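Local coordinates for blue-light receptor of the BLUF-family (Rhodobacter sphaeroides, PDB 2BYC), which binds a flavin through its BLUF domain and probably acts as a blue-light photoreceptor in bacterial signalling, at residues 122-125 with 126-130. Numbering follows the deposited sequence.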
loop_
_atom_site.group_PDB
_atom_site.type_symbol
_atom_site.label_atom_id
_atom_site.label_comp_id
_atom_site.label_asym_id
_atom_site.label_seq_id
_atom_site.Cartn_x
_atom_site.Cartn_y
_atom_site.Cartn_z
ATOM N N ALA A 122 -8.790 3.395 -7.568
ATOM C CA ALA A 122 -9.861 2.457 -7.662
ATOM C C ALA A 122 -9.521 1.326 -8.615
ATOM O O ALA A 122 -9.843 0.174 -8.377
ATOM C CB ALA A 122 -11.060 3.156 -8.191
ATOM N N GLU A 123 -8.909 1.683 -9.725
ATOM C CA GLU A 123 -8.468 0.718 -10.734
ATOM C C GLU A 123 -7.426 -0.203 -10.205
ATOM O O GLU A 123 -7.540 -1.399 -10.398
ATOM C CB GLU A 123 -7.856 1.442 -11.931
ATOM C CG GLU A 123 -7.385 0.492 -13.056
ATOM C CD GLU A 123 -8.404 0.372 -14.189
ATOM O OE1 GLU A 123 -8.065 -0.222 -15.249
ATOM O OE2 GLU A 123 -9.534 0.896 -14.021
ATOM N N LEU A 124 -6.395 0.366 -9.573
ATOM C CA LEU A 124 -5.344 -0.426 -8.938
ATOM C C LEU A 124 -5.971 -1.366 -7.935
ATOM O O LEU A 124 -5.687 -2.560 -7.937
ATOM C CB LEU A 124 -4.286 0.481 -8.292
ATOM C CG LEU A 124 -3.300 1.143 -9.290
ATOM C CD1 LEU A 124 -2.568 2.263 -8.579
ATOM C CD2 LEU A 124 -2.280 0.155 -9.971
ATOM N N HIS A 125 -6.883 -0.844 -7.126
ATOM C CA HIS A 125 -7.520 -1.678 -6.101
ATOM C C HIS A 125 -8.306 -2.853 -6.720
ATOM O O HIS A 125 -8.279 -3.963 -6.249
ATOM C CB HIS A 125 -8.460 -0.843 -5.222
ATOM C CG HIS A 125 -7.781 0.044 -4.220
ATOM N ND1 HIS A 125 -6.461 -0.098 -3.836
ATOM C CD2 HIS A 125 -8.269 1.070 -3.496
ATOM C CE1 HIS A 125 -6.171 0.812 -2.929
ATOM N NE2 HIS A 125 -7.255 1.526 -2.693
ATOM N N ARG A 126 -9.027 -2.555 -7.770
ATOM C CA ARG A 126 -9.849 -3.505 -8.462
ATOM C C ARG A 126 -9.004 -4.598 -9.096
ATOM O O ARG A 126 -9.261 -5.776 -8.942
ATOM C CB ARG A 126 -10.613 -2.744 -9.553
ATOM C CG ARG A 126 -11.647 -3.524 -10.320
ATOM C CD ARG A 126 -12.251 -2.695 -11.455
ATOM N NE ARG A 126 -11.485 -2.891 -12.662
ATOM C CZ ARG A 126 -11.014 -1.898 -13.400
ATOM N NH1 ARG A 126 -11.277 -0.630 -13.058
ATOM N NH2 ARG A 126 -10.277 -2.182 -14.478
ATOM N N THR A 127 -7.990 -4.220 -9.829
ATOM C CA THR A 127 -7.295 -5.223 -10.565
ATOM C C THR A 127 -6.410 -6.044 -9.663
ATOM O O THR A 127 -6.274 -7.256 -9.835
ATOM C CB THR A 127 -6.517 -4.598 -11.739
ATOM O OG1 THR A 127 -5.361 -3.918 -11.265
ATOM C CG2 THR A 127 -7.386 -3.616 -12.481
ATOM N N ILE A 128 -5.747 -5.391 -8.714
ATOM C CA ILE A 128 -4.970 -6.133 -7.695
ATOM C C ILE A 128 -5.820 -7.060 -6.807
ATOM O O ILE A 128 -5.525 -8.262 -6.721
ATOM C CB ILE A 128 -4.064 -5.201 -6.830
ATOM C CG1 ILE A 128 -3.248 -4.328 -7.820
ATOM C CG2 ILE A 128 -3.213 -6.092 -5.947
ATOM C CD1 ILE A 128 -2.370 -3.214 -7.186
ATOM N N ALA A 129 -6.846 -6.535 -6.152
ATOM C CA ALA A 129 -7.787 -7.405 -5.376
ATOM C C ALA A 129 -8.213 -8.631 -6.171
ATOM O O ALA A 129 -8.233 -9.751 -5.652
ATOM C CB ALA A 129 -9.035 -6.617 -4.948
ATOM N N ALA A 130 -8.534 -8.402 -7.444
ATOM C CA ALA A 130 -9.079 -9.433 -8.305
ATOM C C ALA A 130 -8.039 -10.471 -8.630
ATOM O O ALA A 130 -8.340 -11.651 -8.682
ATOM C CB ALA A 130 -9.616 -8.823 -9.592
#
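Glu123 and Arg126, three residues apart on helix 120-131, join in a salt bridge along the outer side of the helix. From CB, Arg126 starts against its own helix, this carbon lying 3.2 Å from Ala122 O, the carbonyl that also accepts the Arg126 backbone N-H. CG stands anti to the backbone N (chi1 -174°), and the chain runs out extended until a bend at chi3 swings the guanidinium back over Glu123. There CZ lies above the carboxylate, NH1 donates to Glu123 OE2 at 2.5 Å, a distance so short that its exact value is doubtful, and NH2 stands 3.1 Å from Glu123 OE1. The two flat groups are nearly perpendicular, 85° apart: OE2 is met from above the carboxylate plane while it lies at the guanidinium edge, somewhat tilted from that plane; the N-H...O angle is 142°, a bent bond. An alanine in place of Glu123 would probably leave the guanidinium without this anionic mate and freer to swing, and would remove the CG that lies 4.1 Å from Thr127 CG2. Glu123 O takes the Thr127 N-H at 2.9 Å and a weak, longer bond from Thr127 OG1. On the inner side, Leu124 CB meets Ile128 CD1 at 4.3 Å, and both residues pack on Leu44 of strand 40-45. The example thus combines an i, i+3 salt bridge with successive i to i+4 backbone bonds in an amphipathic alpha-helix, here the C-terminal helix laid with its apolar side on the beta-sheet of the flavin-binding BLUF protein.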